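Local coordinates for ABC-type transport system, sugar-family extracellular solute-binding protein (Peptoclostridium difficile 630, PDB 6HNJ) that probably binds a small solute, possibly a sugar, outside the cell and delivers it to an ABC transporter for import, at residues I209-V214 and P237-E242; G255-K260 and D288-V293. The protein carries 1 engineered substitution. All blocks are in the same frame, centred on the assembly; numbering follows the deposited sequence.

Interaction 1: residues I209-V214 and P237-E242; sequences IDVLYV and PVIAAE. With EDO (1,2-ethanediol), chain E.
Val214 O takes the backbone N-H of Ala241 at 2.9 Å and a water proton at 3.2 Å. The same water reaches on to the N of Glu242, but that bond is weak. The carbonyl thus holds Ala241, just after strand 238-240, directly, and Glu242 only weakly through the water. Upstream the two strands pair in parallel. Leu212 gives its N-H to Pro237 O, and Leu212 O receives the N-H of Ile239 at 2.8 Å. Ile239 O then accepts from Val214 N, also at 2.8 Å.

Side chains alternate between the two faces. Leu212, Val214, Val238 and Ala240 share one face, where Leu212 and Val238 lie side by side. Val214 CG2 presses on Val238 CG1 at 3.6 Å. Helix 224-233 covers this face through Val227, Met224 and Ala231. It belongs to the connection between the strands, so the unit is a beta-alpha-beta crossover, as expected in a periplasmic-binding-protein lobe.

Tyr213 and Ile239 occupy the other face, with Val211 CG2 set against Ile239 CD1 at 3.6 Å. The Tyr213 side chain starts opposite its own backbone N (chi1 -176°). It crosses the Ile239 side chain at about a right angle, CD1 meeting Ile239 CG2. Tyr213 OH comes to 3.5 Å from Ala241 CB. Helices 141-145 and 148-151 cover these residues.

At the outer end, Pro237 CD rests against Asp210 O. Asp210 OD2 accepts the backbone N-H groups of Lys156 and Thr157, and also 1,2-ethanediol O1 at 2.9 Å. The diol probably comes from the crystallisation liquor. Apolar side chains fill both faces while backbone bonds satisfy the polar atoms between them, so the chemistry implies a solvent-poor strand pair, with water admitted at the Val214 end.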
loop_
_atom_site.group_PDB
_atom_site.type_symbol
_atom_site.label_atom_id
_atom_site.label_comp_id
_atom_site.label_asym_id
_atom_site.label_seq_id
_atom_site.Cartn_x
_atom_site.Cartn_y
_atom_site.Cartn_z
ATOM N N ILE A 209 12.678 6.112 23.503
ATOM C CA ILE A 209 11.427 6.364 22.780
ATOM C C ILE A 209 10.248 5.741 23.507
ATOM O O ILE A 209 10.425 4.820 24.313
ATOM C CB ILE A 209 11.490 5.839 21.311
ATOM C CG1 ILE A 209 11.529 4.315 21.258
ATOM C CG2 ILE A 209 12.719 6.407 20.616
ATOM C CD1 ILE A 209 11.510 3.722 19.848
ATOM N N ASP A 210 9.055 6.235 23.207
ATOM C CA ASP A 210 7.838 5.698 23.778
ATOM C C ASP A 210 6.997 4.853 22.786
ATOM O O ASP A 210 6.078 4.115 23.200
ATOM C CB ASP A 210 6.994 6.849 24.362
ATOM C CG ASP A 210 7.755 7.699 25.409
ATOM O OD1 ASP A 210 8.426 7.130 26.314
ATOM O OD2 ASP A 210 7.665 8.937 25.343
ATOM N N VAL A 211 7.279 5.016 21.489
ATOM C CA VAL A 211 6.586 4.336 20.407
ATOM C C VAL A 211 7.583 4.347 19.206
ATOM O O VAL A 211 8.355 5.315 19.053
ATOM C CB VAL A 211 5.242 5.023 20.077
ATOM C CG1 VAL A 211 5.429 6.490 19.670
ATOM C CG2 VAL A 211 4.508 4.274 19.004
ATOM N N LEU A 212 7.579 3.278 18.410
ATOM C CA LEU A 212 8.358 3.180 17.159
ATOM C C LEU A 212 7.393 3.202 15.973
ATOM O O LEU A 212 6.353 2.523 16.006
ATOM C CB LEU A 212 9.143 1.885 17.105
ATOM C CG LEU A 212 10.044 1.667 15.884
ATOM C CD1 LEU A 212 11.222 2.617 15.976
ATOM C CD2 LEU A 212 10.514 0.236 15.699
ATOM N N TYR A 213 7.731 3.988 14.967
ATOM C CA TYR A 213 7.025 3.980 13.675
ATOM C C TYR A 213 7.903 3.296 12.662
ATOM O O TYR A 213 9.048 3.699 12.473
ATOM C CB TYR A 213 6.702 5.372 13.186
ATOM C CG TYR A 213 5.901 5.394 11.910
ATOM C CD1 TYR A 213 4.555 5.095 11.920
ATOM C CD2 TYR A 213 6.492 5.717 10.691
ATOM C CE1 TYR A 213 3.800 5.142 10.749
ATOM C CE2 TYR A 213 5.748 5.768 9.527
ATOM C CZ TYR A 213 4.402 5.462 9.569
ATOM O OH TYR A 213 3.618 5.506 8.436
ATOM N N VAL A 214 7.376 2.241 12.040
ATOM C CA VAL A 214 8.040 1.552 10.935
ATOM C C VAL A 214 7.413 1.996 9.609
ATOM O O VAL A 214 6.271 1.607 9.305
ATOM C CB VAL A 214 7.939 0.033 11.110
ATOM C CG1 VAL A 214 8.567 -0.675 9.922
ATOM C CG2 VAL A 214 8.665 -0.391 12.400
ATOM N N PRO A 237 5.347 -0.062 22.003
ATOM C CA PRO A 237 4.453 -0.445 20.918
ATOM C C PRO A 237 5.074 -0.035 19.593
ATOM O O PRO A 237 5.782 0.971 19.526
ATOM C CB PRO A 237 3.177 0.358 21.177
ATOM C CG PRO A 237 3.593 1.500 22.018
ATOM C CD PRO A 237 4.867 1.127 22.728
ATOM N N VAL A 238 4.802 -0.814 18.550
ATOM C CA VAL A 238 5.305 -0.492 17.238
ATOM C C VAL A 238 4.135 -0.293 16.292
ATOM O O VAL A 238 3.294 -1.162 16.144
ATOM C CB VAL A 238 6.229 -1.603 16.698
ATOM C CG1 VAL A 238 6.671 -1.266 15.264
ATOM C CG2 VAL A 238 7.411 -1.828 17.666
ATOM N N ILE A 239 4.135 0.843 15.634
ATOM C CA ILE A 239 3.139 1.139 14.570
ATOM C C ILE A 239 3.802 1.030 13.224
ATOM O O ILE A 239 4.836 1.645 13.014
ATOM C CB ILE A 239 2.550 2.545 14.732
ATOM C CG1 ILE A 239 1.854 2.644 16.072
ATOM C CG2 ILE A 239 1.542 2.850 13.619
ATOM C CD1 ILE A 239 1.804 4.042 16.587
ATOM N N ALA A 240 3.211 0.253 12.309
ATOM C CA ALA A 240 3.755 0.065 10.964
ATOM C C ALA A 240 2.836 0.763 9.950
ATOM O O ALA A 240 1.637 0.916 10.191
ATOM C CB ALA A 240 3.838 -1.419 10.643
ATOM N N ALA A 241 3.400 1.150 8.821
ATOM C CA ALA A 241 2.650 1.808 7.730
ATOM C C ALA A 241 1.713 0.884 6.987
ATOM O O ALA A 241 0.760 1.368 6.361
ATOM C CB ALA A 241 3.623 2.455 6.743
ATOM N N GLU A 242 1.987 -0.426 7.020
ATOM C CA GLU A 242 1.248 -1.427 6.259
ATOM C C GLU A 242 0.911 -2.628 7.125
ATOM O O GLU A 242 1.501 -2.814 8.167
ATOM C CB GLU A 242 2.055 -1.859 5.030
ATOM C CG GLU A 242 2.288 -0.721 4.052
ATOM C CD GLU A 242 2.975 -1.174 2.764
ATOM O OE1 GLU A 242 4.079 -1.760 2.845
ATOM O OE2 GLU A 242 2.429 -0.917 1.666
HETATM C C1 EDO E . 11.313 9.690 27.103
HETATM O O1 EDO E . 10.156 10.032 26.325
HETATM C C2 EDO E . 11.080 8.376 27.834
HETATM O O2 EDO E . 11.582 7.314 27.016
HETATM O O HOH W 1 5.418 -0.658 7.230
#

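Interaction 2: residues G255-K260 and D288-V293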
loop_
_atom_site.group_PDB
_atom_site.type_symbol
_atom_site.label_atom_id
_atom_site.label_comp_id
_atom_site.label_asym_id
_atom_site.label_seq_id
_atom_site.Cartn_x
_atom_site.Cartn_y
_atom_site.Cartn_z
ATOM N N GLY A 255 -4.274 0.584 7.785
ATOM C CA GLY A 255 -3.935 0.120 6.459
ATOM C C GLY A 255 -5.032 0.335 5.437
ATOM O O GLY A 255 -6.214 0.230 5.739
ATOM N N ILE A 256 -4.625 0.586 4.200
ATOM C CA ILE A 256 -5.557 0.773 3.092
ATOM C C ILE A 256 -6.443 -0.439 2.868
ATOM O O ILE A 256 -5.982 -1.589 2.958
ATOM C CB ILE A 256 -4.761 1.101 1.809
ATOM C CG1 ILE A 256 -4.247 2.524 1.939
ATOM C CG2 ILE A 256 -5.596 0.962 0.532
ATOM C CD1 ILE A 256 -2.845 2.662 1.452
ATOM N N ASN A 257 -7.723 -0.190 2.582
ATOM C CA ASN A 257 -8.616 -1.275 2.258
ATOM C C ASN A 257 -8.486 -1.508 0.764
ATOM O O ASN A 257 -8.962 -0.681 -0.053
ATOM C CB ASN A 257 -10.057 -0.991 2.639
ATOM C CG ASN A 257 -10.923 -2.226 2.505
ATOM O OD1 ASN A 257 -10.954 -2.855 1.453
ATOM N ND2 ASN A 257 -11.636 -2.581 3.567
ATOM N N TYR A 258 -7.838 -2.617 0.417
ATOM C CA TYR A 258 -7.491 -2.914 -0.988
ATOM C C TYR A 258 -8.688 -3.255 -1.848
ATOM O O TYR A 258 -8.750 -2.816 -3.000
ATOM C CB TYR A 258 -6.397 -3.972 -1.084
ATOM C CG TYR A 258 -5.055 -3.355 -0.912
ATOM C CD1 TYR A 258 -4.420 -2.761 -1.992
ATOM C CD2 TYR A 258 -4.430 -3.298 0.343
ATOM C CE1 TYR A 258 -3.203 -2.134 -1.852
ATOM C CE2 TYR A 258 -3.191 -2.683 0.498
ATOM C CZ TYR A 258 -2.572 -2.124 -0.598
ATOM O OH TYR A 258 -1.363 -1.484 -0.496
ATOM N N GLU A 259 -9.668 -3.971 -1.288
ATOM C CA GLU A 259 -10.874 -4.249 -2.036
ATOM C C GLU A 259 -11.585 -2.951 -2.392
ATOM O O GLU A 259 -12.045 -2.802 -3.513
ATOM C CB GLU A 259 -11.818 -5.229 -1.317
ATOM C CG GLU A 259 -12.960 -5.714 -2.235
ATOM C CD GLU A 259 -13.941 -6.697 -1.578
ATOM O OE1 GLU A 259 -13.579 -7.319 -0.574
ATOM O OE2 GLU A 259 -15.082 -6.869 -2.081
ATOM N N LYS A 260 -11.656 -1.998 -1.465
ATOM C CA LYS A 260 -12.311 -0.719 -1.758
ATOM C C LYS A 260 -11.529 0.149 -2.763
ATOM O O LYS A 260 -12.132 0.842 -3.589
ATOM C CB LYS A 260 -12.565 0.061 -0.480
ATOM C CG LYS A 260 -13.568 -0.601 0.457
ATOM C CD LYS A 260 -14.100 0.432 1.455
ATOM C CE LYS A 260 -14.277 -0.085 2.872
ATOM N NZ LYS A 260 -15.417 -1.026 2.949
ATOM N N ASP A 288 -10.422 5.268 2.759
ATOM C CA ASP A 288 -10.876 4.026 3.396
ATOM C C ASP A 288 -9.687 3.236 3.897
ATOM O O ASP A 288 -8.985 2.570 3.117
ATOM C CB ASP A 288 -11.706 3.158 2.460
ATOM C CG ASP A 288 -12.916 3.879 1.930
ATOM O OD1 ASP A 288 -13.858 4.101 2.721
ATOM O OD2 ASP A 288 -12.911 4.218 0.722
ATOM N N THR A 289 -9.443 3.354 5.194
ATOM C CA THR A 289 -8.440 2.550 5.882
ATOM C C THR A 289 -9.137 1.723 6.968
ATOM O O THR A 289 -10.294 1.973 7.295
ATOM C CB THR A 289 -7.361 3.426 6.518
ATOM O OG1 THR A 289 -7.977 4.347 7.427
ATOM C CG2 THR A 289 -6.578 4.206 5.434
ATOM N N ASP A 290 -8.440 0.718 7.492
ATOM C CA ASP A 290 -8.933 -0.058 8.625
ATOM C C ASP A 290 -7.821 -0.130 9.631
ATOM O O ASP A 290 -6.676 -0.287 9.241
ATOM C CB ASP A 290 -9.291 -1.473 8.182
ATOM C CG ASP A 290 -10.441 -1.488 7.206
ATOM O OD1 ASP A 290 -11.569 -1.111 7.623
ATOM O OD2 ASP A 290 -10.214 -1.862 6.042
ATOM N N ILE A 291 -8.161 -0.026 10.908
ATOM C CA ILE A 291 -7.192 -0.247 11.975
ATOM C C ILE A 291 -7.016 -1.748 12.173
ATOM O O ILE A 291 -7.982 -2.465 12.502
ATOM C CB ILE A 291 -7.614 0.441 13.290
ATOM C CG1 ILE A 291 -7.780 1.966 13.075
ATOM C CG2 ILE A 291 -6.583 0.142 14.392
ATOM C CD1 ILE A 291 -8.516 2.690 14.186
ATOM N N ILE A 292 -5.778 -2.218 12.038
ATOM C CA ILE A 292 -5.462 -3.621 12.160
ATOM C C ILE A 292 -4.457 -3.763 13.286
ATOM O O ILE A 292 -3.431 -3.095 13.300
ATOM C CB ILE A 292 -4.924 -4.221 10.843
ATOM C CG1 ILE A 292 -5.958 -4.034 9.715
ATOM C CG2 ILE A 292 -4.582 -5.680 11.028
ATOM C CD1 ILE A 292 -5.353 -4.067 8.320
ATOM N N VAL A 293 -4.754 -4.658 14.202
ATOM C CA VAL A 293 -4.018 -4.809 15.451
ATOM C C VAL A 293 -3.628 -6.265 15.647
ATOM O O VAL A 293 -4.460 -7.154 15.463
ATOM C CB VAL A 293 -4.909 -4.399 16.626
ATOM C CG1 VAL A 293 -4.246 -4.656 17.961
ATOM C CG2 VAL A 293 -5.300 -2.931 16.482
HETATM O O HOH W 2 -7.635 -2.335 5.542
HETATM O O HOH W 3 -9.050 1.945 0.025
#
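Asn257 ND2 gives a proton to Asp290 OD2 at 2.9 Å. The carboxylate oxygen uses its syn lone pair, on the side of its other oxygen. The amide and carboxylate planes stand 63° apart, so the two groups meet twisted rather than flat. The backbone N of Asn257 also bonds to Asp288 O, at 3.1 Å. Asn257 therefore holds the start of the opposing strand with its side chain, and the residue just before that strand with its main chain.

Next to it, Gly255 and Asp290 form an antiparallel hydrogen-bonded pair. Each donates its N-H to the other's carbonyl, both at 2.9 Å. Gly255 O also lies 3.2 Å from Thr289 CA, a CA-H...O contact. Ile256 and Thr289 follow as a non-hydrogen-bonded pair.

Lys260 crosses the Asp288 side chain at about a right angle. The touch is made by its methylene CD, 3.7 Å from Asp288 CG. The ammonium lies farther off, so any pull between the charges is probably modest. A water spans Asn257 O and Asp288 O, donating to both.

Asn257 sits at the N-cap of helix 258-273. Its side chain extends opposite the backbone N (chi1 -170°), and OD1 accepts from Lys260 N at 3.1 Å. That donor stands above the carbonyl plane. The amide thus caps the helix with its oxygen and reaches the strand with its nitrogen. In the type I periplasmic-binding-protein fold this would be a hinge crossing: strand 252-256 pairs with 289-294, whereas the helix packs on the other lobe. Ile292 pairs through its backbone with Cys253, and Ile291 with Ser312. Tyr258 lies against helix 35-50, and its OH bonds to Asp137 in the loop after strand 132-136. Glu259 forms a salt bridge with Lys46.

From the N terminus, the chain builds the five-stranded lobe and then enters the lobe around strand 157-163. Interaction 1 comes first. It closes a loop of 22 residues that contains helices 218-221 and 224-233, and it joins the last two strands of the four-stranded parallel sheet. Helix 243-247 and strand 252-256 follow, and interaction 2 opens at the end of that strand. It closes a loop of 27 residues, through helix 258-273 and back to strand 289-294. The two loops are in series, neither nested nor crossed. The centres of interactions 1 and 2 are about 17 Å apart. Interaction 1 stays within one lobe, whereas interaction 2 probably lies at a crossing between the lobes.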